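Local coordinates for PcaV transcriptional regulator (Streptomyces coelicolor, PDB 4G9Y), which is a ligand-responsive transcription factor of the MarR family that probably binds DNA through a winged helix-turn-helix and also binds 3,4-dihydroxybenzoate, at residues Pro13-Leu16 against Ala17-Gln21; Tyr25-Trp28 against Asn29-Val32; Glu34-Thr37 against Ser38-Ala42; Phe133-Ile136 against Arg137-Ala140. All coordinates share one frame; numbering follows the deposited sequence.

In the fold
Contacts 1 and 2 lie in series on helix 13-31, with centres about 17 Å apart, and contact 3 starts helix 38-49. Contact 4 is on helix 126-144. Contacts 1 and 4 are largely buried, both against the second subunit, and they touch each other through Leu20 and Ile136. Each carries an arginine with an acidic partner on that subunit. Contacts 2 and 3 are only partly buried, and Trp28 joins them by packing and a probable hydrogen bond to Thr36 O. Their chemistry is that of helix ends: side chains double the backbone bonds in contact 2 and cap a helix start in contact 3. Ligand-binding residues fall in contacts 1 and 3.

Contact 1. Residues Pro13-Leu16 against Ala17-Gln21; sequences PGHL and ARRLQ
His15 and Arg18 are joined by one water. Water 1 lies 3.1 Å from His15 ND1 and accepts a hydrogen bond from Arg18 NH2, also at 3.1 Å. The water sits at the edge of the guanidinium, in its plane. Both residues have been seen to bind 3,4-dihydroxybenzoate in this protein; the ligand is not bound to this chain. The Arg18 chain bends at chi3 (-70°), which folds the guanidinium back over the backbone. One of its faces lies over Gly14 O and His15 N.

The backbone acceptors are satisfied by the helix. Pro13 O takes Ala17 N, and Gly14 O takes Arg18 N at 3.1 Å. His15 O receives Arg19 N at 3.0 Å, and Leu16 O receives Leu20 N.

Arg19 lies over a face of the His15 ring, on the NE2 side. Its CG is 4.3 Å from the centroid of the His15 ring, a CH-pi contact, and its CD is 3.6 Å from His15 NE2. The Arg19 guanidinium finds its charge partners in Glu144 and Asp141 of the second subunit.

The turn begins helix 13-31. Leu20 packs on Phe132 and Ile136 of helix 126-144, while Leu16 meets Phe133 of the second subunit.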
loop_
_atom_site.group_PDB
_atom_site.type_symbol
_atom_site.label_atom_id
_atom_site.label_comp_id
_atom_site.label_asym_id
_atom_site.label_seq_id
_atom_site.Cartn_x
_atom_site.Cartn_y
_atom_site.Cartn_z
ATOM N N PRO A 13 -12.540 5.498 5.054
ATOM C CA PRO A 13 -12.023 5.396 3.690
ATOM C C PRO A 13 -10.549 4.989 3.642
ATOM O O PRO A 13 -10.123 4.523 2.615
ATOM C CB PRO A 13 -12.209 6.810 3.142
ATOM C CG PRO A 13 -12.190 7.690 4.365
ATOM C CD PRO A 13 -12.814 6.891 5.460
ATOM N N GLY A 14 -9.788 5.158 4.720
ATOM C CA GLY A 14 -8.391 4.739 4.700
ATOM C C GLY A 14 -8.303 3.224 4.634
ATOM O O GLY A 14 -7.542 2.669 3.849
ATOM N N HIS A 15 -9.116 2.570 5.462
ATOM C CA HIS A 15 -9.281 1.121 5.448
ATOM C C HIS A 15 -9.675 0.613 4.060
ATOM O O HIS A 15 -9.081 -0.319 3.536
ATOM C CB HIS A 15 -10.342 0.727 6.477
ATOM C CG HIS A 15 -10.797 -0.697 6.380
ATOM N ND1 HIS A 15 -10.061 -1.753 6.880
ATOM C CD2 HIS A 15 -11.923 -1.239 5.854
ATOM C CE1 HIS A 15 -10.712 -2.882 6.659
ATOM N NE2 HIS A 15 -11.845 -2.599 6.038
ATOM N N LEU A 16 -10.670 1.256 3.462
ATOM C CA LEU A 16 -11.164 0.851 2.163
ATOM C C LEU A 16 -10.088 0.997 1.098
ATOM O O LEU A 16 -9.953 0.140 0.227
ATOM C CB LEU A 16 -12.396 1.677 1.780
ATOM C CG LEU A 16 -13.190 1.097 0.609
ATOM C CD1 LEU A 16 -13.774 -0.276 0.953
ATOM C CD2 LEU A 16 -14.268 2.049 0.138
ATOM N N ALA A 17 -9.309 2.071 1.155
ATOM C CA ALA A 17 -8.260 2.255 0.133
ATOM C C ALA A 17 -7.195 1.171 0.215
ATOM O O ALA A 17 -6.744 0.669 -0.801
ATOM C CB ALA A 17 -7.611 3.637 0.237
ATOM N N ARG A 18 -6.797 0.814 1.430
ATOM C CA ARG A 18 -5.827 -0.256 1.609
ATOM C C ARG A 18 -6.384 -1.595 1.094
ATOM O O ARG A 18 -5.666 -2.348 0.454
ATOM C CB ARG A 18 -5.375 -0.352 3.081
ATOM C CG ARG A 18 -4.597 0.892 3.556
ATOM C CD ARG A 18 -3.933 0.732 4.938
ATOM N NE ARG A 18 -4.906 0.678 6.032
ATOM C CZ ARG A 18 -5.395 1.741 6.672
ATOM N NH1 ARG A 18 -5.012 2.974 6.342
ATOM N NH2 ARG A 18 -6.279 1.572 7.645
ATOM N N ARG A 19 -7.653 -1.881 1.375
ATOM C CA ARG A 19 -8.301 -3.091 0.846
ATOM C C ARG A 19 -8.244 -3.170 -0.677
ATOM O O ARG A 19 -7.979 -4.227 -1.235
ATOM C CB ARG A 19 -9.784 -3.154 1.238
ATOM C CG ARG A 19 -10.092 -3.644 2.621
ATOM C CD ARG A 19 -11.576 -4.022 2.715
ATOM N NE ARG A 19 -11.835 -5.260 1.987
ATOM C CZ ARG A 19 -12.966 -5.550 1.353
ATOM N NH1 ARG A 19 -13.983 -4.681 1.326
ATOM N NH2 ARG A 19 -13.078 -6.716 0.730
ATOM N N LEU A 20 -8.541 -2.058 -1.343
ATOM C CA LEU A 20 -8.570 -2.022 -2.798
ATOM C C LEU A 20 -7.194 -2.299 -3.352
ATOM O O LEU A 20 -7.025 -3.042 -4.316
ATOM C CB LEU A 20 -9.035 -0.647 -3.290
ATOM C CG LEU A 20 -9.111 -0.508 -4.814
ATOM C CD1 LEU A 20 -10.174 -1.446 -5.388
ATOM C CD2 LEU A 20 -9.413 0.935 -5.193
ATOM N N GLN A 21 -6.188 -1.690 -2.746
ATOM C CA GLN A 21 -4.832 -1.922 -3.208
ATOM C C GLN A 21 -4.398 -3.363 -2.942
ATOM O O GLN A 21 -3.780 -4.000 -3.787
ATOM C CB GLN A 21 -3.874 -0.931 -2.530
ATOM C CG GLN A 21 -2.484 -0.925 -3.140
ATOM C CD GLN A 21 -1.579 -1.979 -2.539
ATOM O OE1 GLN A 21 -1.775 -2.405 -1.395
ATOM N NE2 GLN A 21 -0.577 -2.407 -3.304
HETATM O O HOH W 1 -7.037 -1.431 7.234
#

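Contact 2. Residues Tyr25-Trp28 against Asn29-Val32; sequences YLLW and NTMV
Asn29 bonds back to Tyr25 in the last turns of helix 13-31, in the MarR-type winged helix-turn-helix fold. Side-chain donors here add to the backbone bonds as the helix runs out.

Two carbonyls are each gripped twice. Tyr25 O accepts from Asn29 N at 3.1 Å and from Asn29 ND2 at 2.9 Å, and the two donors arrive from opposite faces of the carbonyl plane. Leu26 O accepts from Thr30 N and from Thr30 OG1, the latter at 3.2 Å. The hydroxyl can turn back to it because OG1 sits between the backbone N and the carbonyl carbon (chi1 61°). Met31 N to Leu27 O and Val32 N to Trp28 O continue the helical pattern. Trp28 NE1 is hydrogen-bonded to Thr36 O.

Asn29 also covers an aromatic face. Its ND2 stands 3.3 Å above the Tyr25 ring plane, over the ring centre. The amide is tilted, with its plane 57° from that of the ring. ND2 is thus held by the carbonyl while it rests on the ring; the acceptor lies near the amide plane.

The apolar contacts lie on other sides. Leu27 and Met31 run side by side, pointing the same way. Leu26 and Leu27 pack on Ala143 of the second subunit. Trp28 fits against Ile113 and Met116 of helix 100-121. Over the indole, Val32 CG1 makes a CH-pi contact, 3.9 Å from the centroid of the six-membered ring of Trp28 and 16° off its normal.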
loop_
_atom_site.group_PDB
_atom_site.type_symbol
_atom_site.label_atom_id
_atom_site.label_comp_id
_atom_site.label_asym_id
_atom_site.label_seq_id
_atom_site.Cartn_x
_atom_site.Cartn_y
_atom_site.Cartn_z
ATOM N N TYR A 25 -3.183 -6.428 -5.507
ATOM C CA TYR A 25 -1.949 -7.180 -5.263
ATOM C C TYR A 25 -2.237 -8.678 -5.216
ATOM O O TYR A 25 -1.479 -9.486 -5.759
ATOM C CB TYR A 25 -1.301 -6.711 -3.950
ATOM C CG TYR A 25 -0.041 -7.448 -3.554
ATOM C CD1 TYR A 25 -0.079 -8.496 -2.644
ATOM C CD2 TYR A 25 1.196 -7.081 -4.084
ATOM C CE1 TYR A 25 1.082 -9.166 -2.275
ATOM C CE2 TYR A 25 2.354 -7.738 -3.724
ATOM C CZ TYR A 25 2.293 -8.781 -2.822
ATOM O OH TYR A 25 3.448 -9.434 -2.463
ATOM N N LEU A 26 -3.344 -9.047 -4.582
ATOM C CA LEU A 26 -3.767 -10.451 -4.543
ATOM C C LEU A 26 -4.021 -10.999 -5.949
ATOM O O LEU A 26 -3.592 -12.102 -6.278
ATOM C CB LEU A 26 -5.018 -10.621 -3.666
ATOM C CG LEU A 26 -5.689 -11.999 -3.696
ATOM C CD1 LEU A 26 -4.823 -13.039 -3.010
ATOM C CD2 LEU A 26 -7.086 -11.956 -3.076
ATOM N N LEU A 27 -4.702 -10.227 -6.791
ATOM C CA LEU A 27 -4.995 -10.701 -8.144
ATOM C C LEU A 27 -3.744 -10.775 -9.009
ATOM O O LEU A 27 -3.631 -11.644 -9.870
ATOM C CB LEU A 27 -6.044 -9.824 -8.827
ATOM C CG LEU A 27 -7.516 -10.122 -8.534
ATOM C CD1 LEU A 27 -8.365 -9.486 -9.620
ATOM C CD2 LEU A 27 -7.785 -11.625 -8.456
ATOM N N TRP A 28 -2.802 -9.864 -8.787
ATOM C CA TRP A 28 -1.525 -9.959 -9.492
ATOM C C TRP A 28 -0.876 -11.296 -9.191
ATOM O O TRP A 28 -0.385 -11.990 -10.085
ATOM C CB TRP A 28 -0.567 -8.834 -9.102
ATOM C CG TRP A 28 0.790 -8.930 -9.830
ATOM C CD1 TRP A 28 1.851 -9.748 -9.517
ATOM C CD2 TRP A 28 1.193 -8.178 -10.983
ATOM N NE1 TRP A 28 2.887 -9.542 -10.409
ATOM C CE2 TRP A 28 2.504 -8.584 -11.315
ATOM C CE3 TRP A 28 0.573 -7.178 -11.756
ATOM C CZ2 TRP A 28 3.198 -8.043 -12.391
ATOM C CZ3 TRP A 28 1.269 -6.645 -12.825
ATOM C CH2 TRP A 28 2.566 -7.078 -13.134
ATOM N N ASN A 29 -0.871 -11.663 -7.920
ATOM C CA ASN A 29 -0.210 -12.882 -7.512
ATOM C C ASN A 29 -0.941 -14.147 -7.963
ATOM O O ASN A 29 -0.311 -15.161 -8.254
ATOM C CB ASN A 29 0.081 -12.874 -6.001
ATOM C CG ASN A 29 1.289 -12.021 -5.663
ATOM O OD1 ASN A 29 2.423 -12.489 -5.728
ATOM N ND2 ASN A 29 1.058 -10.747 -5.364
ATOM N N THR A 30 -2.260 -14.090 -8.069
ATOM C CA THR A 30 -2.989 -15.287 -8.471
ATOM C C THR A 30 -3.201 -15.374 -9.989
ATOM O O THR A 30 -3.318 -16.456 -10.531
ATOM C CB THR A 30 -4.337 -15.413 -7.745
ATOM O OG1 THR A 30 -5.140 -14.287 -8.064
ATOM C CG2 THR A 30 -4.148 -15.466 -6.226
ATOM N N MET A 31 -3.231 -14.246 -10.683
ATOM C CA MET A 31 -3.553 -14.273 -12.109
ATOM C C MET A 31 -2.401 -13.857 -13.033
ATOM O O MET A 31 -2.464 -14.055 -14.251
ATOM C CB MET A 31 -4.769 -13.390 -12.402
ATOM C CG MET A 31 -6.071 -13.906 -11.810
ATOM S SD MET A 31 -7.402 -12.807 -12.316
ATOM C CE MET A 31 -7.416 -13.087 -14.100
ATOM N N VAL A 32 -1.373 -13.237 -12.478
ATOM C CA VAL A 32 -0.272 -12.786 -13.321
ATOM C C VAL A 32 0.960 -13.621 -13.050
ATOM O O VAL A 32 1.376 -14.396 -13.900
ATOM C CB VAL A 32 0.043 -11.302 -13.140
ATOM C CG1 VAL A 32 1.235 -10.912 -13.999
ATOM C CG2 VAL A 32 -1.200 -10.440 -13.500
#

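Contact 3. Residues Glu34-Thr37 against Ser38-Ala42; sequences EETT and SPQYA
Thr37 and Gln40 cross obliquely and exchange hydrogen bonds as a capping box. Thr37 is the N-cap of helix 38-49. A chi1 of 63° points its OG1 at the first turn. There it accepts from Gln40 N at 3.2 Å.

Gln40 returns the bond. Its chain is extended beyond CG and carries the amide back across Thr37. OE1 accepts from Thr37 N at 3.1 Å with a nearly straight N-H (163°). The donor stands well above the amide carbonyl plane, 65° out of it. Thr37 OG1 is also tight against the aliphatic part of the glutamine, with Gln40 CG 3.1 Å away. Pro39 CD touches the same hydroxyl oxygen at 3.3 Å. The helix proper starts with Tyr41 N to Thr37 O at 2.9 Å.

Thr36 also touches Gln40. Its CG2 lies 3.9 Å from Gln40 CB, while its OG1 is bonded to Arg79.

Ser38, a residue seen to bind 3,4-dihydroxybenzoate in this protein, follows the cap directly and packs on Trp28 of helix 13-31. Gln40 rests on Val72, Arg75 and Leu76 of helix 66-78. Tyr41 packs on Leu109 and Ile113 of helix 100-121.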
loop_
_atom_site.group_PDB
_atom_site.type_symbol
_atom_site.label_atom_id
_atom_site.label_comp_id
_atom_site.label_asym_id
_atom_site.label_seq_id
_atom_site.Cartn_x
_atom_site.Cartn_y
_atom_site.Cartn_z
ATOM N N GLU A 34 3.356 -15.297 -9.428
ATOM C CA GLU A 34 3.805 -15.365 -8.047
ATOM C C GLU A 34 5.303 -15.099 -7.974
ATOM O O GLU A 34 5.855 -14.938 -6.889
ATOM C CB GLU A 34 3.494 -16.744 -7.458
ATOM C CG GLU A 34 2.011 -16.999 -7.223
ATOM C CD GLU A 34 1.706 -18.456 -6.907
ATOM O OE1 GLU A 34 2.657 -19.258 -6.806
ATOM O OE2 GLU A 34 0.513 -18.800 -6.767
ATOM N N GLU A 35 5.955 -15.050 -9.134
ATOM C CA GLU A 35 7.406 -14.891 -9.200
ATOM C C GLU A 35 7.834 -13.491 -9.652
ATOM O O GLU A 35 8.703 -12.872 -9.044
ATOM C CB GLU A 35 8.010 -15.950 -10.126
ATOM C CG GLU A 35 9.519 -16.085 -9.998
ATOM C CD GLU A 35 10.055 -17.300 -10.732
ATOM O OE1 GLU A 35 9.230 -18.120 -11.193
ATOM O OE2 GLU A 35 11.296 -17.436 -10.847
ATOM N N THR A 36 7.234 -12.996 -10.726
ATOM C CA THR A 36 7.581 -11.673 -11.217
ATOM C C THR A 36 6.677 -10.639 -10.554
ATOM O O THR A 36 5.463 -10.726 -10.642
ATOM C CB THR A 36 7.439 -11.591 -12.737
ATOM O OG1 THR A 36 8.272 -12.588 -13.335
ATOM C CG2 THR A 36 7.851 -10.216 -13.251
ATOM N N THR A 37 7.268 -9.669 -9.876
ATOM C CA THR A 37 6.465 -8.647 -9.224
ATOM C C THR A 37 6.087 -7.540 -10.205
ATOM O O THR A 37 6.634 -7.444 -11.302
ATOM C CB THR A 37 7.220 -8.014 -8.067
ATOM O OG1 THR A 37 8.383 -7.365 -8.581
ATOM C CG2 THR A 37 7.652 -9.068 -7.063
ATOM N N SER A 38 5.150 -6.698 -9.789
ATOM C CA SER A 38 4.769 -5.527 -10.561
ATOM C C SER A 38 5.956 -4.586 -10.910
ATOM O O SER A 38 6.101 -4.187 -12.068
ATOM C CB SER A 38 3.639 -4.772 -9.839
ATOM O OG SER A 38 3.050 -3.827 -10.701
ATOM N N PRO A 39 6.809 -4.238 -9.922
ATOM C CA PRO A 39 7.974 -3.401 -10.256
ATOM C C PRO A 39 8.953 -4.098 -11.210
ATOM O O PRO A 39 9.524 -3.452 -12.088
ATOM C CB PRO A 39 8.644 -3.183 -8.891
ATOM C CG PRO A 39 7.527 -3.351 -7.895
ATOM C CD PRO A 39 6.731 -4.485 -8.467
ATOM N N GLN A 40 9.140 -5.400 -11.049
ATOM C CA GLN A 40 10.004 -6.126 -11.959
ATOM C C GLN A 40 9.456 -6.070 -13.374
ATOM O O GLN A 40 10.202 -5.842 -14.333
ATOM C CB GLN A 40 10.178 -7.576 -11.506
ATOM C CG GLN A 40 10.999 -7.695 -10.235
ATOM C CD GLN A 40 10.910 -9.071 -9.592
ATOM O OE1 GLN A 40 10.317 -9.991 -10.150
ATOM N NE2 GLN A 40 11.517 -9.218 -8.412
ATOM N N TYR A 41 8.150 -6.270 -13.509
ATOM C CA TYR A 41 7.539 -6.191 -14.829
ATOM C C TYR A 41 7.682 -4.790 -15.431
ATOM O O TYR A 41 7.911 -4.642 -16.636
ATOM C CB TYR A 41 6.060 -6.618 -14.794
ATOM C CG TYR A 41 5.415 -6.427 -16.134
ATOM C CD1 TYR A 41 5.501 -7.403 -17.118
ATOM C CD2 TYR A 41 4.759 -5.238 -16.440
ATOM C CE1 TYR A 41 4.923 -7.205 -18.375
ATOM C CE2 TYR A 41 4.199 -5.029 -17.685
ATOM C CZ TYR A 41 4.276 -6.011 -18.644
ATOM O OH TYR A 41 3.695 -5.771 -19.873
ATOM N N ALA A 42 7.516 -3.758 -14.605
ATOM C CA ALA A 42 7.667 -2.389 -15.091
ATOM C C ALA A 42 9.055 -2.148 -15.685
ATOM O O ALA A 42 9.208 -1.426 -16.687
ATOM C CB ALA A 42 7.366 -1.368 -13.967
#

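Contact 4. Residues Phe133-Ile136 against Arg137-Ala140; sequences FDLI and RRVA
Ala140 N gives a hydrogen bond to Ile136 O at 2.9 Å, nearly straight at 170°. Phe133 O takes the backbone N of Arg137 in the same way. The Arg137 side chain then runs past that carbonyl, with Arg137 CG 3.3 Å from Phe133 O. The chain is extended from CG to NE, which carries the guanidinium out to the Phe133 ring. Phe133 CD1 lies over one face of the Arg137 guanidinium, 3.9 Å above its plane and toward its rim. The two planes are 41° apart. Leu16 of the second subunit packs on both residues.

One residue on, Asp134 and Arg138 form a salt bridge. The aspartate CG is anti to the backbone N (chi1 -179°), and the carboxylate reaches the next turn. Arg138 bends at chi3 to meet it. Arg138 NH1 gives a hydrogen bond to Asp134 OD2 at 3.2 Å. The oxygen lies in the guanidinium plane and is approached on its syn side. Leu135 CD2 lies 3.7 Å from Arg138 NH1.

Arg138 NH2 makes a salt bridge to Glu128 and a hydrogen bond to Pro123 O, both of the second subunit. Asp134 therefore probably helps hold the guanidinium in place for these bonds across the dimer interface.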
loop_
_atom_site.group_PDB
_atom_site.type_symbol
_atom_site.label_atom_id
_atom_site.label_comp_id
_atom_site.label_asym_id
_atom_site.label_seq_id
_atom_site.Cartn_x
_atom_site.Cartn_y
_atom_site.Cartn_z
ATOM N N PHE A 133 -13.205 5.348 -11.979
ATOM C CA PHE A 133 -11.980 6.117 -12.258
ATOM C C PHE A 133 -12.118 7.599 -11.936
ATOM O O PHE A 133 -11.226 8.202 -11.340
ATOM C CB PHE A 133 -11.531 5.937 -13.709
ATOM C CG PHE A 133 -10.780 4.678 -13.930
ATOM C CD1 PHE A 133 -9.411 4.625 -13.700
ATOM C CD2 PHE A 133 -11.437 3.530 -14.315
ATOM C CE1 PHE A 133 -8.706 3.441 -13.868
ATOM C CE2 PHE A 133 -10.748 2.340 -14.482
ATOM C CZ PHE A 133 -9.381 2.291 -14.254
ATOM N N ASP A 134 -13.235 8.184 -12.345
ATOM C CA ASP A 134 -13.473 9.604 -12.109
ATOM C C ASP A 134 -13.420 9.936 -10.630
ATOM O O ASP A 134 -12.711 10.861 -10.232
ATOM C CB ASP A 134 -14.823 10.058 -12.669
ATOM C CG ASP A 134 -15.073 11.560 -12.435
ATOM O OD1 ASP A 134 -14.251 12.379 -12.896
ATOM O OD2 ASP A 134 -16.074 11.923 -11.775
ATOM N N LEU A 135 -14.153 9.179 -9.816
ATOM C CA LEU A 135 -14.230 9.474 -8.391
ATOM C C LEU A 135 -12.889 9.283 -7.687
ATOM O O LEU A 135 -12.491 10.103 -6.865
ATOM C CB LEU A 135 -15.291 8.610 -7.701
ATOM C CG LEU A 135 -16.711 8.757 -8.233
ATOM C CD1 LEU A 135 -17.673 7.884 -7.412
ATOM C CD2 LEU A 135 -17.153 10.223 -8.294
ATOM N N ILE A 136 -12.206 8.179 -7.981
ATOM C CA ILE A 136 -10.943 7.919 -7.318
ATOM C C ILE A 136 -9.902 8.969 -7.729
ATOM O O ILE A 136 -9.145 9.482 -6.893
ATOM C CB ILE A 136 -10.461 6.482 -7.605
ATOM C CG1 ILE A 136 -11.420 5.486 -6.951
ATOM C CG2 ILE A 136 -9.057 6.269 -7.064
ATOM C CD1 ILE A 136 -11.114 4.011 -7.299
ATOM N N ARG A 137 -9.877 9.320 -9.012
ATOM C CA ARG A 137 -8.947 10.369 -9.451
ATOM C C ARG A 137 -9.205 11.696 -8.773
ATOM O O ARG A 137 -8.264 12.373 -8.384
ATOM C CB ARG A 137 -8.986 10.574 -10.956
ATOM C CG ARG A 137 -8.258 9.508 -11.698
ATOM C CD ARG A 137 -8.200 9.858 -13.173
ATOM N NE ARG A 137 -7.559 8.784 -13.914
ATOM C CZ ARG A 137 -8.056 8.269 -15.026
ATOM N NH1 ARG A 137 -9.193 8.750 -15.513
ATOM N NH2 ARG A 137 -7.416 7.290 -15.649
ATOM N N ARG A 138 -10.472 12.080 -8.639
ATOM C CA ARG A 138 -10.790 13.346 -7.986
ATOM C C ARG A 138 -10.320 13.342 -6.539
ATOM O O ARG A 138 -9.783 14.333 -6.054
ATOM C CB ARG A 138 -12.288 13.660 -8.079
ATOM C CG ARG A 138 -12.704 14.208 -9.462
ATOM C CD ARG A 138 -14.217 14.093 -9.692
ATOM N NE ARG A 138 -15.001 14.748 -8.645
ATOM C CZ ARG A 138 -16.313 14.592 -8.490
ATOM N NH1 ARG A 138 -16.996 13.810 -9.315
ATOM N NH2 ARG A 138 -16.950 15.230 -7.522
ATOM N N VAL A 139 -10.505 12.218 -5.853
ATOM C CA VAL A 139 -10.105 12.116 -4.450
ATOM C C VAL A 139 -8.583 12.138 -4.320
ATOM O O VAL A 139 -8.028 12.868 -3.492
ATOM C CB VAL A 139 -10.697 10.833 -3.787
ATOM C CG1 VAL A 139 -10.069 10.582 -2.411
ATOM C CG2 VAL A 139 -12.208 10.972 -3.662
ATOM N N ALA A 140 -7.891 11.349 -5.135
ATOM C CA ALA A 140 -6.437 11.319 -5.031
ATOM C C ALA A 140 -5.824 12.669 -5.433
ATOM O O ALA A 140 -4.862 13.134 -4.808
ATOM C CB ALA A 140 -5.839 10.181 -5.876
#